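Local coordinates for protein cytochrome P450 monooxygenase (Rhodococcus sp. ECU0066, PDB 6KBH) that probably acts as a self-sufficient cytochrome P450 monooxygenase, inserting oxygen into substrates at a heme supplied with electrons through its own FMN and [2Fe-2S] cluster, at residues 161-166 with 181-186; 302-307 with 371-376. All coordinates share one frame; numbering follows the deposited sequence.

Interaction 1: residues 161-166 with 181-186; sequences REYVDR and WEVPLT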
loop_
_atom_site.group_PDB
_atom_site.type_symbol
_atom_site.label_atom_id
_atom_site.label_comp_id
_atom_site.label_asym_id
_atom_site.label_seq_id
_atom_site.Cartn_x
_atom_site.Cartn_y
_atom_site.Cartn_z
ATOM N N ARG A 161 -2.885 -8.294 22.089
ATOM C CA ARG A 161 -2.237 -9.232 22.997
ATOM C C ARG A 161 -3.076 -9.534 24.232
ATOM O O ARG A 161 -3.112 -10.686 24.684
ATOM C CB ARG A 161 -0.867 -8.716 23.425
ATOM C CG ARG A 161 -0.402 -9.302 24.750
ATOM C CD ARG A 161 1.090 -9.162 24.871
ATOM N NE ARG A 161 1.702 -9.336 23.552
ATOM C CZ ARG A 161 2.871 -8.827 23.196
ATOM N NH1 ARG A 161 3.564 -8.106 24.065
ATOM N NH2 ARG A 161 3.356 -9.021 21.974
ATOM N N GLU A 162 -3.761 -8.523 24.780
ATOM C CA GLU A 162 -4.673 -8.749 25.899
ATOM C C GLU A 162 -5.597 -9.931 25.649
ATOM O O GLU A 162 -5.995 -10.623 26.594
ATOM C CB GLU A 162 -5.506 -7.495 26.163
ATOM C CG GLU A 162 -4.767 -6.360 26.841
ATOM C CD GLU A 162 -5.705 -5.260 27.299
ATOM O OE1 GLU A 162 -6.927 -5.387 27.068
ATOM O OE2 GLU A 162 -5.224 -4.268 27.886
ATOM N N TYR A 163 -5.948 -10.179 24.388
ATOM C CA TYR A 163 -6.833 -11.280 24.035
ATOM C C TYR A 163 -6.080 -12.589 23.819
ATOM O O TYR A 163 -6.504 -13.634 24.321
ATOM C CB TYR A 163 -7.641 -10.918 22.785
ATOM C CG TYR A 163 -8.905 -10.142 23.080
ATOM C CD1 TYR A 163 -10.038 -10.784 23.561
ATOM C CD2 TYR A 163 -8.964 -8.767 22.887
ATOM C CE1 TYR A 163 -11.196 -10.083 23.835
ATOM C CE2 TYR A 163 -10.121 -8.056 23.156
ATOM C CZ TYR A 163 -11.233 -8.720 23.631
ATOM O OH TYR A 163 -12.386 -8.018 23.903
ATOM N N VAL A 164 -4.961 -12.557 23.088
ATOM C CA VAL A 164 -4.303 -13.805 22.706
ATOM C C VAL A 164 -3.726 -14.524 23.921
ATOM O O VAL A 164 -3.658 -15.759 23.944
ATOM C CB VAL A 164 -3.227 -13.544 21.631
ATOM C CG1 VAL A 164 -2.310 -12.464 22.077
ATOM C CG2 VAL A 164 -2.429 -14.804 21.327
ATOM N N ASP A 165 -3.329 -13.787 24.959
ATOM C CA ASP A 165 -2.734 -14.434 26.120
ATOM C C ASP A 165 -3.761 -15.093 27.037
ATOM O O ASP A 165 -3.368 -15.771 27.992
ATOM C CB ASP A 165 -1.884 -13.433 26.916
ATOM C CG ASP A 165 -2.699 -12.289 27.496
ATOM O OD1 ASP A 165 -3.941 -12.297 27.374
ATOM O OD2 ASP A 165 -2.086 -11.373 28.083
ATOM N N ARG A 166 -5.058 -14.898 26.793
ATOM C CA ARG A 166 -6.058 -15.618 27.575
ATOM C C ARG A 166 -6.131 -17.078 27.152
ATOM O O ARG A 166 -6.312 -17.967 27.993
ATOM C CB ARG A 166 -7.424 -14.950 27.426
ATOM C CG ARG A 166 -7.401 -13.458 27.661
ATOM C CD ARG A 166 -8.803 -12.886 27.707
ATOM N NE ARG A 166 -8.781 -11.427 27.701
ATOM C CZ ARG A 166 -9.849 -10.662 27.892
ATOM N NH1 ARG A 166 -11.036 -11.216 28.105
ATOM N NH2 ARG A 166 -9.730 -9.343 27.870
ATOM N N TRP A 181 -13.349 -11.634 16.427
ATOM C CA TRP A 181 -14.628 -10.935 16.413
ATOM C C TRP A 181 -14.598 -9.698 17.301
ATOM O O TRP A 181 -15.285 -8.710 17.014
ATOM C CB TRP A 181 -15.747 -11.874 16.854
ATOM C CG TRP A 181 -17.062 -11.210 16.876
ATOM C CD1 TRP A 181 -17.754 -10.800 17.974
ATOM C CD2 TRP A 181 -17.854 -10.851 15.741
ATOM N NE1 TRP A 181 -18.937 -10.214 17.595
ATOM C CE2 TRP A 181 -19.021 -10.232 16.228
ATOM C CE3 TRP A 181 -17.691 -10.997 14.360
ATOM C CZ2 TRP A 181 -20.022 -9.759 15.383
ATOM C CZ3 TRP A 181 -18.685 -10.527 13.522
ATOM C CH2 TRP A 181 -19.836 -9.916 14.037
ATOM N N GLU A 182 -13.798 -9.728 18.365
ATOM C CA GLU A 182 -13.832 -8.692 19.389
ATOM C C GLU A 182 -12.879 -7.538 19.097
ATOM O O GLU A 182 -13.287 -6.373 19.150
ATOM C CB GLU A 182 -13.502 -9.302 20.755
ATOM C CG GLU A 182 -14.485 -10.359 21.237
ATOM C CD GLU A 182 -15.834 -9.785 21.630
ATOM O OE1 GLU A 182 -15.977 -8.545 21.673
ATOM O OE2 GLU A 182 -16.753 -10.582 21.910
ATOM N N VAL A 183 -11.612 -7.845 18.798
ATOM C CA VAL A 183 -10.577 -6.806 18.761
ATOM C C VAL A 183 -10.935 -5.660 17.805
ATOM O O VAL A 183 -10.806 -4.497 18.205
ATOM C CB VAL A 183 -9.209 -7.419 18.462
ATOM C CG1 VAL A 183 -8.138 -6.342 18.490
ATOM C CG2 VAL A 183 -8.877 -8.509 19.458
ATOM N N PRO A 184 -11.367 -5.918 16.563
ATOM C CA PRO A 184 -11.700 -4.779 15.686
ATOM C C PRO A 184 -12.788 -3.878 16.233
ATOM O O PRO A 184 -12.823 -2.688 15.896
ATOM C CB PRO A 184 -12.126 -5.461 14.377
ATOM C CG PRO A 184 -11.410 -6.755 14.391
ATOM C CD PRO A 184 -11.423 -7.191 15.825
ATOM N N LEU A 185 -13.675 -4.405 17.074
ATOM C CA LEU A 185 -14.713 -3.572 17.665
ATOM C C LEU A 185 -14.118 -2.586 18.663
ATOM O O LEU A 185 -14.482 -1.404 18.675
ATOM C CB LEU A 185 -15.770 -4.454 18.328
ATOM C CG LEU A 185 -16.939 -3.751 19.015
ATOM C CD1 LEU A 185 -17.676 -2.846 18.039
ATOM C CD2 LEU A 185 -17.886 -4.776 19.620
ATOM N N THR A 186 -13.192 -3.054 19.507
ATOM C CA THR A 186 -12.622 -2.190 20.537
ATOM C C THR A 186 -11.768 -1.082 19.929
ATOM O O THR A 186 -11.892 0.086 20.316
ATOM C CB THR A 186 -11.797 -3.010 21.536
ATOM O OG1 THR A 186 -10.831 -3.805 20.836
ATOM C CG2 THR A 186 -12.697 -3.912 22.381
#
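V183 turns CG2 beside its backbone N and anti to its carbonyl carbon, while Y163 carries CG beside its backbone N, roughly opposite the carbonyl carbon (chi1 -86°), and these two rotations bring a methyl group against the phenol ring. The principle illustrated is that one large side chain can bridge two helices by touching successive residues along its length. V183 CG2 lies 3.4 Å from Y163 CD2 and 3.9 Å from Y163 CE2, approaching obliquely, with the two side chains running past each other in opposite directions. Farther out, the phenol crosses E182 at about a right angle: Y163 OH is 3.6 Å from E182 CB, and Y163 CZ meets the same methylene at 3.7 Å. This touch is made by the aliphatic root of the glutamate. Its chain then bends at chi2 (-71°), and OE1 forms a salt bridge with R203, whose side chain also touches Y163. T186 joins more loosely, its CG2 4.4 Å from Y163 OH. Its hydroxyl turns back within its own helix, with T186 OG1 donating to V183 O at 2.7 Å. No hydrogen bond crosses between 161-166 and 181-186. On the tyrosine's own segment, R166 NE donates to E162 O at 3.1 Å, which holds the guanidinium with Y163 CE1 centred over one face.

V183 also touches T160, and T186 touches L159. Helix 183-192 meets helices 284-300 and 396-413 through P184 and V183, while V164 packs helix 153-164 on 396-413, consistent with the conserved four-helix bundle (helices D, E, I, L) of the cytochrome P450 fold.

Interaction 2: residues 302-307 with 371-376; sequences RDVWEE and DDFDIR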
loop_
_atom_site.group_PDB
_atom_site.type_symbol
_atom_site.label_atom_id
_atom_site.label_comp_id
_atom_site.label_asym_id
_atom_site.label_seq_id
_atom_site.Cartn_x
_atom_site.Cartn_y
_atom_site.Cartn_z
ATOM N N ARG A 302 0.154 -24.087 4.247
ATOM C CA ARG A 302 0.975 -23.850 5.428
ATOM C C ARG A 302 2.426 -23.514 5.094
ATOM O O ARG A 302 3.130 -22.969 5.952
ATOM C CB ARG A 302 0.933 -25.045 6.381
ATOM C CG ARG A 302 1.209 -24.616 7.816
ATOM C CD ARG A 302 1.598 -25.755 8.729
ATOM N NE ARG A 302 2.273 -25.248 9.920
ATOM C CZ ARG A 302 1.656 -24.978 11.065
ATOM N NH1 ARG A 302 0.350 -25.155 11.160
ATOM N NH2 ARG A 302 2.338 -24.520 12.107
ATOM N N ASP A 303 2.895 -23.822 3.883
ATOM C CA ASP A 303 4.249 -23.424 3.508
ATOM C C ASP A 303 4.384 -21.907 3.511
ATOM O O ASP A 303 5.338 -21.356 4.075
ATOM C CB ASP A 303 4.615 -23.996 2.139
ATOM C CG ASP A 303 3.547 -23.741 1.095
ATOM O OD1 ASP A 303 2.367 -23.582 1.477
ATOM O OD2 ASP A 303 3.889 -23.695 -0.106
ATOM N N VAL A 304 3.426 -21.212 2.895
ATOM C CA VAL A 304 3.453 -19.754 2.911
ATOM C C VAL A 304 3.167 -19.233 4.315
ATOM O O VAL A 304 3.632 -18.148 4.688
ATOM C CB VAL A 304 2.471 -19.195 1.863
ATOM C CG1 VAL A 304 1.079 -19.665 2.131
ATOM C CG2 VAL A 304 2.493 -17.702 1.855
ATOM N N TRP A 305 2.419 -19.988 5.119
ATOM C CA TRP A 305 2.289 -19.648 6.532
ATOM C C TRP A 305 3.652 -19.628 7.210
ATOM O O TRP A 305 4.015 -18.651 7.878
ATOM C CB TRP A 305 1.359 -20.641 7.229
ATOM C CG TRP A 305 1.594 -20.754 8.706
ATOM C CD1 TRP A 305 2.364 -21.685 9.345
ATOM C CD2 TRP A 305 1.044 -19.918 9.730
ATOM N NE1 TRP A 305 2.332 -21.474 10.702
ATOM C CE2 TRP A 305 1.527 -20.398 10.965
ATOM C CE3 TRP A 305 0.190 -18.811 9.725
ATOM C CZ2 TRP A 305 1.187 -19.809 12.178
ATOM C CZ3 TRP A 305 -0.147 -18.228 10.932
ATOM C CH2 TRP A 305 0.351 -18.727 12.141
ATOM N N GLU A 306 4.425 -20.704 7.044
ATOM C CA GLU A 306 5.734 -20.789 7.684
ATOM C C GLU A 306 6.700 -19.746 7.137
ATOM O O GLU A 306 7.633 -19.337 7.839
ATOM C CB GLU A 306 6.309 -22.192 7.500
ATOM C CG GLU A 306 5.886 -23.187 8.565
ATOM C CD GLU A 306 6.092 -24.621 8.124
ATOM O OE1 GLU A 306 7.031 -24.866 7.334
ATOM O OE2 GLU A 306 5.318 -25.500 8.556
ATOM N N GLU A 307 6.502 -19.313 5.890
ATOM C CA GLU A 307 7.323 -18.241 5.341
ATOM C C GLU A 307 7.136 -16.954 6.135
ATOM O O GLU A 307 8.112 -16.286 6.497
ATOM C CB GLU A 307 6.986 -18.021 3.868
ATOM C CG GLU A 307 7.818 -18.858 2.918
ATOM C CD GLU A 307 7.642 -18.439 1.474
ATOM O OE1 GLU A 307 6.638 -17.763 1.169
ATOM O OE2 GLU A 307 8.508 -18.784 0.641
ATOM N N ASP A 371 -6.245 -17.448 -8.972
ATOM C CA ASP A 371 -6.719 -18.266 -7.875
ATOM C C ASP A 371 -5.560 -18.851 -7.087
ATOM O O ASP A 371 -5.781 -19.543 -6.088
ATOM C CB ASP A 371 -7.651 -19.334 -8.439
ATOM C CG ASP A 371 -8.763 -18.721 -9.278
ATOM O OD1 ASP A 371 -9.385 -17.737 -8.813
ATOM O OD2 ASP A 371 -8.997 -19.189 -10.411
ATOM N N ASP A 372 -4.335 -18.560 -7.517
ATOM C CA ASP A 372 -3.148 -18.821 -6.720
ATOM C C ASP A 372 -3.020 -17.775 -5.620
ATOM O O ASP A 372 -3.335 -16.596 -5.815
ATOM C CB ASP A 372 -1.894 -18.814 -7.599
ATOM C CG ASP A 372 -2.045 -19.676 -8.837
ATOM O OD1 ASP A 372 -2.737 -19.245 -9.783
ATOM O OD2 ASP A 372 -1.462 -20.781 -8.868
ATOM N N PHE A 373 -2.563 -18.217 -4.458
ATOM C CA PHE A 373 -2.382 -17.363 -3.293
ATOM C C PHE A 373 -0.895 -17.017 -3.232
ATOM O O PHE A 373 -0.070 -17.836 -2.821
ATOM C CB PHE A 373 -2.891 -18.083 -2.048
ATOM C CG PHE A 373 -2.514 -17.434 -0.754
ATOM C CD1 PHE A 373 -2.712 -16.078 -0.549
ATOM C CD2 PHE A 373 -1.999 -18.196 0.280
ATOM C CE1 PHE A 373 -2.377 -15.494 0.654
ATOM C CE2 PHE A 373 -1.666 -17.618 1.483
ATOM C CZ PHE A 373 -1.854 -16.266 1.671
ATOM N N ASP A 374 -0.556 -15.803 -3.670
ATOM C CA ASP A 374 0.829 -15.385 -3.908
ATOM C C ASP A 374 1.083 -14.079 -3.161
ATOM O O ASP A 374 0.755 -13.003 -3.664
ATOM C CB ASP A 374 1.084 -15.219 -5.405
ATOM C CG ASP A 374 2.485 -14.708 -5.715
ATOM O OD1 ASP A 374 3.334 -14.629 -4.799
ATOM O OD2 ASP A 374 2.733 -14.367 -6.889
ATOM N N ILE A 375 1.687 -14.159 -1.974
ATOM C CA ILE A 375 1.730 -12.957 -1.138
ATOM C C ILE A 375 2.771 -11.956 -1.640
ATOM O O ILE A 375 2.637 -10.752 -1.402
ATOM C CB ILE A 375 1.938 -13.336 0.339
ATOM C CG1 ILE A 375 3.376 -13.738 0.623
ATOM C CG2 ILE A 375 1.009 -14.460 0.738
ATOM C CD1 ILE A 375 3.487 -14.462 1.908
ATOM N N ARG A 376 3.816 -12.416 -2.336
ATOM C CA ARG A 376 4.746 -11.478 -2.959
ATOM C C ARG A 376 4.242 -10.931 -4.286
ATOM O O ARG A 376 4.997 -10.231 -4.967
ATOM C CB ARG A 376 6.146 -12.087 -3.145
ATOM C CG ARG A 376 6.854 -12.402 -1.838
ATOM C CD ARG A 376 7.789 -13.585 -1.990
ATOM N NE ARG A 376 8.627 -13.803 -0.812
ATOM C CZ ARG A 376 8.819 -14.996 -0.260
ATOM N NH1 ARG A 376 8.236 -16.056 -0.794
ATOM N NH2 ARG A 376 9.599 -15.138 0.806
#
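R376 turns the edge of its guanidinium to E307, with E307 OE2 almost in the guanidinium plane. The hydrogen-bonded salt bridge from R376 NH1 to E307 OE2 is 3.1 Å long and nearly straight at 173°, yet it reaches the carboxylate from above, 38° out of the carboxylate plane. The two flat groups stand 80° apart, so this is not the side-by-side pairing of two N-H groups with two oxygens. Instead NH1 alone faces both oxygens, E307 OE1 also lying 3.1 Å from R376 NH1. E307 is extended beyond CG and R376 from CG to NE, and the two side chains cross at about a right angle. With an alanine at E307, R376 NH1 would lose this carboxylate, and its long side chain would probably be freer to turn at the surface.

The phenyl ring of F373 is approached obliquely by V304 CG1, 3.5 Å from F373 CE2, and also meets the ring of H301 and residues L297 and L298 of helix 284-300. Segment 371-376 belongs to the irregular region after helix 357-360 and before the heme-thiolate loop, consistent with the P450 meander. Here D374 N bonds to E321 OE2 on helix 315-325, a glutamate whose sequence setting fits the family's ExxR motif.

V304 works as a fork, showing how one branched residue can seat an irregular loop on a helix. CG2, anti to the backbone N, slides past I375 to lie 3.4 Å from I375 CD1 and 3.7 Å from I375 CG2, as CG1 points to the phenyl ring.

In the fold
From the N terminus, the chain first runs through helix 153-164 and returns after only 14 residues, six of them helical, to close interaction 1 at helix 183-192. It then passes through helix 284-300 and opens interaction 2 at helix 302-310, which closes 63 residues later, beyond helix 315-325, in the loop before helix 396-413. The two closures are in series, neither nested nor crossed. The centres of interactions 1 and 2 lie about 25 Å apart, and the nearest atoms of interactions 1 and 2 about 10 Å. Helix 284-300 relates them: side chains of 181-186 touch its beginning, W305 and F373 its end, so both contacts flank a shared element of the P450 part.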